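Local coordinates for SusD homolog (Bacteroides thetaiotaomicron, PDB 3EHM), which probably binds mucin O-glycans as a SusD-like outer membrane lipoprotein, contributing to their use by a human gut symbiont, at residues E220-A223 with K224-I227; K351-A354 with A355-L359; R165-L168 with A169-K173. One frame throughout, in Å; residues are numbered along the deposited sequence.

Contact 1 of 3, residues E220-A223 with K224-I227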
loop_
_atom_site.group_PDB
_atom_site.type_symbol
_atom_site.label_atom_id
_atom_site.label_comp_id
_atom_site.label_asym_id
_atom_site.label_seq_id
_atom_site.Cartn_x
_atom_site.Cartn_y
_atom_site.Cartn_z
ATOM N N GLU A 220 20.671 -2.717 -8.654
ATOM C CA GLU A 220 20.291 -3.599 -9.749
ATOM C C GLU A 220 20.821 -5.025 -9.576
ATOM O O GLU A 220 20.163 -5.994 -9.965
ATOM C CB GLU A 220 20.779 -3.014 -11.075
ATOM C CG GLU A 220 20.520 -3.904 -12.271
ATOM C CD GLU A 220 20.878 -3.236 -13.581
ATOM O OE1 GLU A 220 21.936 -2.570 -13.645
ATOM O OE2 GLU A 220 20.104 -3.385 -14.551
ATOM N N THR A 221 22.008 -5.155 -8.995
ATOM C CA THR A 221 22.607 -6.469 -8.780
ATOM C C THR A 221 21.711 -7.323 -7.882
ATOM O O THR A 221 21.431 -8.478 -8.195
ATOM C CB THR A 221 24.005 -6.342 -8.136
ATOM O OG1 THR A 221 24.867 -5.589 -9.001
ATOM C CG2 THR A 221 24.610 -7.715 -7.904
ATOM N N LEU A 222 21.261 -6.751 -6.769
ATOM C CA LEU A 222 20.386 -7.474 -5.849
ATOM C C LEU A 222 19.084 -7.831 -6.553
ATOM O O LEU A 222 18.551 -8.926 -6.371
ATOM C CB LEU A 222 20.078 -6.624 -4.613
ATOM C CG LEU A 222 19.021 -7.190 -3.660
ATOM C CD1 LEU A 222 19.488 -8.522 -3.088
ATOM C CD2 LEU A 222 18.761 -6.191 -2.545
ATOM N N ALA A 223 18.572 -6.900 -7.355
ATOM C CA ALA A 223 17.331 -7.128 -8.089
ATOM C C ALA A 223 17.489 -8.350 -8.981
ATOM O O ALA A 223 16.637 -9.237 -8.998
ATOM C CB ALA A 223 16.984 -5.906 -8.928
ATOM N N LYS A 224 18.594 -8.391 -9.718
ATOM C CA LYS A 224 18.873 -9.504 -10.618
ATOM C C LYS A 224 19.159 -10.803 -9.866
ATOM O O LYS A 224 18.985 -11.889 -10.409
ATOM C CB LYS A 224 20.069 -9.163 -11.511
ATOM C CG LYS A 224 19.823 -8.016 -12.481
ATOM C CD LYS A 224 21.101 -7.658 -13.231
ATOM C CE LYS A 224 20.855 -6.619 -14.314
ATOM N NZ LYS A 224 22.135 -6.139 -14.917
ATOM N N GLU A 225 19.601 -10.695 -8.618
ATOM C CA GLU A 225 19.905 -11.885 -7.831
ATOM C C GLU A 225 18.649 -12.682 -7.491
ATOM O O GLU A 225 18.738 -13.873 -7.198
ATOM C CB GLU A 225 20.628 -11.504 -6.528
ATOM C CG GLU A 225 21.321 -12.677 -5.830
ATOM C CD GLU A 225 21.861 -12.325 -4.447
ATOM O OE1 GLU A 225 22.220 -11.148 -4.222
ATOM O OE2 GLU A 225 21.940 -13.233 -3.585
ATOM N N TYR A 226 17.479 -12.042 -7.545
ATOM C CA TYR A 226 16.239 -12.732 -7.194
ATOM C C TYR A 226 15.060 -12.654 -8.160
ATOM O O TYR A 226 14.172 -13.507 -8.108
ATOM C CB TYR A 226 15.740 -12.260 -5.823
ATOM C CG TYR A 226 16.625 -12.636 -4.659
ATOM C CD1 TYR A 226 17.746 -11.875 -4.332
ATOM C CD2 TYR A 226 16.334 -13.750 -3.876
ATOM C CE1 TYR A 226 18.554 -12.215 -3.247
ATOM C CE2 TYR A 226 17.131 -14.099 -2.794
ATOM C CZ TYR A 226 18.237 -13.328 -2.482
ATOM O OH TYR A 226 19.014 -13.665 -1.396
ATOM N N ILE A 227 15.027 -11.645 -9.022
ATOM C CA ILE A 227 13.901 -11.503 -9.941
ATOM C C ILE A 227 13.738 -12.706 -10.866
ATOM O O ILE A 227 12.619 -13.111 -11.180
ATOM C CB ILE A 227 14.021 -10.209 -10.779
ATOM C CG1 ILE A 227 12.694 -9.926 -11.478
ATOM C CG2 ILE A 227 15.134 -10.338 -11.807
ATOM C CD1 ILE A 227 12.561 -8.489 -11.957
#
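With CG of E220 opposite its backbone N (chi1 176°) and CG of K224 anti to its own carbonyl carbon (chi1 -66°), two extended side chains one helical turn apart reach the same place on the outer surface of helix 220-231. They form an i to i+4 salt bridge, OE2 of E220 lying 3.4 Å from NZ of K224, and the lysine's CE is just as near, 3.3 Å from that OE2. Beneath the pair the backbone bond from K224 N to E220 O measures 2.9 Å. On the buried side L222 leans CD1 towards CE1 of the Y226 ring at 3.8 Å, while L222 O lies in the ring plane at its edge. A223 O takes two N-H groups: I227 N lies nearly in line with the carbonyl, 2.9 Å from A223 O. Y226 N stands above the carbonyl plane, 3.3 Å from A223 O. Side chains of helices 160-178 and 197-215 pack against L222, A223, Y226 and I227. The helix is therefore amphipathic here, and its ion pair, on the exposed side though L359 packs beside both residues, and at the long end of the range, probably adds only modest stability.

Contact 2 of 3, residues K351-A354 with A355-L359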
loop_
_atom_site.group_PDB
_atom_site.type_symbol
_atom_site.label_atom_id
_atom_site.label_comp_id
_atom_site.label_asym_id
_atom_site.label_seq_id
_atom_site.Cartn_x
_atom_site.Cartn_y
_atom_site.Cartn_z
ATOM N N LYS A 351 6.079 -6.758 -13.866
ATOM C CA LYS A 351 6.789 -7.358 -14.992
ATOM C C LYS A 351 7.036 -6.301 -16.070
ATOM O O LYS A 351 8.078 -6.300 -16.727
ATOM C CB LYS A 351 5.984 -8.531 -15.570
ATOM C CG LYS A 351 5.897 -9.721 -14.624
ATOM C CD LYS A 351 5.162 -10.905 -15.236
ATOM C CE LYS A 351 5.942 -11.516 -16.384
ATOM N NZ LYS A 351 5.270 -12.737 -16.916
ATOM N N ALA A 352 6.076 -5.397 -16.238
ATOM C CA ALA A 352 6.196 -4.326 -17.222
ATOM C C ALA A 352 7.435 -3.480 -16.932
ATOM O O ALA A 352 8.246 -3.208 -17.826
ATOM C CB ALA A 352 4.945 -3.451 -17.191
ATOM N N GLU A 353 7.582 -3.060 -15.682
ATOM C CA GLU A 353 8.733 -2.252 -15.302
ATOM C C GLU A 353 10.009 -3.076 -15.434
ATOM O O GLU A 353 11.029 -2.585 -15.914
ATOM C CB GLU A 353 8.611 -1.754 -13.859
ATOM C CG GLU A 353 9.667 -0.713 -13.509
ATOM C CD GLU A 353 9.600 -0.241 -12.069
ATOM O OE1 GLU A 353 8.507 -0.303 -11.467
ATOM O OE2 GLU A 353 10.644 0.208 -11.547
ATOM N N ALA A 354 9.950 -4.332 -15.006
ATOM C CA ALA A 354 11.122 -5.201 -15.082
ATOM C C ALA A 354 11.612 -5.315 -16.521
ATOM O O ALA A 354 12.810 -5.198 -16.792
ATOM C CB ALA A 354 10.789 -6.578 -14.530
ATOM N N ALA A 355 10.683 -5.536 -17.442
ATOM C CA ALA A 355 11.027 -5.666 -18.850
ATOM C C ALA A 355 11.537 -4.342 -19.411
ATOM O O ALA A 355 12.441 -4.318 -20.245
ATOM C CB ALA A 355 9.808 -6.142 -19.642
ATOM N N LEU A 356 10.961 -3.242 -18.941
ATOM C CA LEU A 356 11.357 -1.916 -19.402
ATOM C C LEU A 356 12.829 -1.638 -19.092
ATOM O O LEU A 356 13.505 -0.934 -19.840
ATOM C CB LEU A 356 10.471 -0.847 -18.752
ATOM C CG LEU A 356 10.706 0.614 -19.158
ATOM C CD1 LEU A 356 10.448 0.783 -20.647
ATOM C CD2 LEU A 356 9.778 1.527 -18.355
ATOM N N TYR A 357 13.324 -2.194 -17.991
ATOM C CA TYR A 357 14.719 -1.997 -17.604
ATOM C C TYR A 357 15.590 -3.222 -17.866
ATOM O O TYR A 357 16.651 -3.387 -17.265
ATOM C CB TYR A 357 14.789 -1.564 -16.136
ATOM C CG TYR A 357 14.301 -0.144 -15.954
ATOM C CD1 TYR A 357 15.140 0.939 -16.219
ATOM C CD2 TYR A 357 12.971 0.122 -15.619
ATOM C CE1 TYR A 357 14.667 2.256 -16.161
ATOM C CE2 TYR A 357 12.488 1.430 -15.560
ATOM C CZ TYR A 357 13.342 2.491 -15.835
ATOM O OH TYR A 357 12.865 3.781 -15.794
ATOM N N ASN A 358 15.124 -4.080 -18.770
ATOM C CA ASN A 358 15.854 -5.285 -19.162
ATOM C C ASN A 358 16.237 -6.262 -18.057
ATOM O O ASN A 358 17.298 -6.886 -18.121
ATOM C CB ASN A 358 17.122 -4.895 -19.926
ATOM C CG ASN A 358 16.841 -4.501 -21.359
ATOM O OD1 ASN A 358 16.090 -3.563 -21.625
ATOM N ND2 ASN A 358 17.450 -5.219 -22.295
ATOM N N LEU A 359 15.383 -6.406 -17.051
ATOM C CA LEU A 359 15.665 -7.337 -15.965
ATOM C C LEU A 359 15.092 -8.709 -16.330
ATOM O O LEU A 359 15.575 -9.741 -15.869
ATOM C CB LEU A 359 15.051 -6.824 -14.657
ATOM C CG LEU A 359 15.505 -5.428 -14.216
ATOM C CD1 LEU A 359 14.877 -5.085 -12.875
ATOM C CD2 LEU A 359 17.020 -5.383 -14.115
#
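A354 O is gripped by two backbone N-H groups from beyond the end of helix 344-356. L359 N donates the stronger bond, 2.9 Å from N to O and nearly straight at 167°, whereas Y357 N reaches the same A354 O only weakly, at 3.3 Å. Y357 N has its better acceptor one residue earlier, in E353 O at 3.1 Å. The preceding turn is regular, with A355 N bonded to K351 O at 2.8 Å and L356 N to A352 O.

The helix stops here in a Schellman motif. N358, with positive phi (56°), is its C-prime residue: L359 N returns to A354 O, and N358 N bonds to A355 O at 3.1 Å. The reversal also carries L359 back over the last turn, its CB lying 4.3 Å from CB of A354.

On another side of the helix, CG of Y357 stands opposite its own carbonyl carbon (chi1 -72°), which lays the ring across the stem of E353. The CD2 edge does the touching, 4.0 Å from CG of E353, and E353 O lies near the ring plane. The ring is turned steeply against the carboxylate. That carboxylate is engaged beyond the turn, OE1 in a salt bridge with R458 and OE2 in a hydrogen bond with H216. Y357 also meets H216, ring to ring, and stands edge-to-face with F217. With an alanine here in place of Y357 the ring is gone, and a gap would probably open between the E353 methylenes and the H216 and F217 rings. L434 of helix 429-445 touches both E353 and Y357.

Contact 3 of 3, residues R165-L168 with A169-K173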
loop_
_atom_site.group_PDB
_atom_site.type_symbol
_atom_site.label_atom_id
_atom_site.label_comp_id
_atom_site.label_asym_id
_atom_site.label_seq_id
_atom_site.Cartn_x
_atom_site.Cartn_y
_atom_site.Cartn_z
ATOM N N ARG A 165 17.700 -7.175 1.861
ATOM C CA ARG A 165 18.561 -8.299 1.495
ATOM C C ARG A 165 18.170 -9.554 2.264
ATOM O O ARG A 165 18.135 -10.649 1.705
ATOM C CB ARG A 165 20.032 -7.977 1.789
ATOM C CG ARG A 165 20.659 -6.981 0.832
ATOM C CD ARG A 165 22.117 -6.697 1.184
ATOM N NE ARG A 165 22.726 -5.795 0.213
ATOM C CZ ARG A 165 23.039 -6.141 -1.032
ATOM N NH1 ARG A 165 22.802 -7.375 -1.457
ATOM N NH2 ARG A 165 23.582 -5.253 -1.853
ATOM N N SER A 166 17.876 -9.382 3.552
ATOM C CA SER A 166 17.507 -10.494 4.420
ATOM C C SER A 166 16.131 -11.075 4.107
ATOM O O SER A 166 15.940 -12.294 4.164
ATOM C CB SER A 166 17.560 -10.047 5.884
ATOM O OG SER A 166 18.847 -9.537 6.208
HETATM N N MSE A 167 15.174 -10.215 3.772
HETATM C CA MSE A 167 13.832 -10.686 3.460
HETATM C C MSE A 167 13.800 -11.499 2.170
HETATM O O MSE A 167 13.069 -12.482 2.069
HETATM C CB MSE A 167 12.857 -9.514 3.355
HETATM C CG MSE A 167 11.406 -9.956 3.355
HETATM SE SE MSE A 167 10.181 -8.471 3.275
HETATM C CE MSE A 167 10.723 -7.525 4.867
ATOM N N LEU A 168 14.587 -11.087 1.178
ATOM C CA LEU A 168 14.637 -11.814 -0.087
ATOM C C LEU A 168 15.182 -13.225 0.150
ATOM O O LEU A 168 14.669 -14.206 -0.391
ATOM C CB LEU A 168 15.514 -11.064 -1.098
ATOM C CG LEU A 168 14.889 -9.841 -1.783
ATOM C CD1 LEU A 168 15.955 -9.045 -2.509
ATOM C CD2 LEU A 168 13.799 -10.293 -2.756
ATOM N N ALA A 169 16.218 -13.325 0.970
ATOM C CA ALA A 169 16.808 -14.619 1.274
ATOM C C ALA A 169 15.797 -15.472 2.036
ATOM O O ALA A 169 15.657 -16.667 1.771
ATOM C CB ALA A 169 18.073 -14.432 2.099
ATOM N N ASP A 170 15.088 -14.855 2.978
ATOM C CA ASP A 170 14.096 -15.582 3.761
ATOM C C ASP A 170 12.933 -16.064 2.896
ATOM O O ASP A 170 12.413 -17.161 3.109
ATOM C CB ASP A 170 13.560 -14.723 4.914
ATOM C CG ASP A 170 14.585 -14.518 6.020
ATOM O OD1 ASP A 170 15.423 -15.421 6.233
ATOM O OD2 ASP A 170 14.547 -13.462 6.685
ATOM N N LEU A 171 12.517 -15.243 1.932
ATOM C CA LEU A 171 11.420 -15.627 1.045
ATOM C C LEU A 171 11.825 -16.834 0.203
ATOM O O LEU A 171 11.036 -17.758 0.016
ATOM C CB LEU A 171 11.021 -14.460 0.130
ATOM C CG LEU A 171 10.191 -13.355 0.799
ATOM C CD1 LEU A 171 9.995 -12.190 -0.165
ATOM C CD2 LEU A 171 8.839 -13.924 1.239
ATOM N N SER A 172 13.055 -16.833 -0.298
ATOM C CA SER A 172 13.533 -17.956 -1.101
ATOM C C SER A 172 13.575 -19.221 -0.250
ATOM O O SER A 172 13.311 -20.317 -0.742
ATOM C CB SER A 172 14.928 -17.670 -1.658
ATOM O OG SER A 172 14.895 -16.573 -2.544
ATOM N N LYS A 173 13.911 -19.068 1.028
ATOM C CA LYS A 173 13.959 -20.215 1.925
ATOM C C LYS A 173 12.561 -20.798 2.102
ATOM O O LYS A 173 12.377 -22.014 2.067
ATOM C CB LYS A 173 14.522 -19.818 3.287
ATOM C CG LYS A 173 14.592 -20.984 4.264
ATOM C CD LYS A 173 15.123 -20.560 5.623
ATOM C CE LYS A 173 15.125 -21.740 6.589
ATOM N NZ LYS A 173 15.615 -21.349 7.945
#
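Helix 160-178, one of the long helices of this largely helical SusD-like fold, runs through R165-K173 as a regular alpha-helix whose i to i+4 bonds join the two segments. L171 N to M167 O is the shortest of these at 2.8 Å; A169 N to R165 O is weak. M167, a selenomethionine, and L171 stand one turn apart, and CG of M167 just meets CD1 of L171 at 4.4 Å. Both lean on I211 of helix 197-215, and M167 also reaches N130 and L134 of helix 116-140.

D170 folds back along the helix: CG lies opposite its own carbonyl carbon (chi1 -71°), which brings OD2 to 3.1 Å from S166 O. Both are acceptors, and they do not bond; OD2 is satisfied instead by the hydroxyl of Y145. OG of S166 is held by V162 O and N146 ND2. S172 turns OG towards L168 O, 3.2 Å away. At the start of the stretch R165 forms salt bridges with E161 and D219. M167 and L171 thus face helix 197-215, and L168 meets helix 220-231 as well, while R165, S166 and D170 bind the polar partners just named; the Y145 hydroxyl is likely to ease the closeness of the D170 carboxylate to S166 O.

Along the chain contact 3 comes first, on helix 160-178, then contact 1, on helix 220-231, and last contact 2, at the end of helix 344-356. In space contact 1 sits in the middle, its centre about 12 Å from each of the others, whereas the centres of contacts 2 and 3 are about 21 Å apart, their nearest atoms about 11 Å, and the two do not touch. The middle helix presents L222 and Y226 to helix 160-178, where CD1 of L222 lies 3.6 Å from CD1 of L168, and I227 to the other neighbour, where its CD1 lies 3.7 Å from CB of A354. Three helices from separate parts of the chain are thus packed side by side.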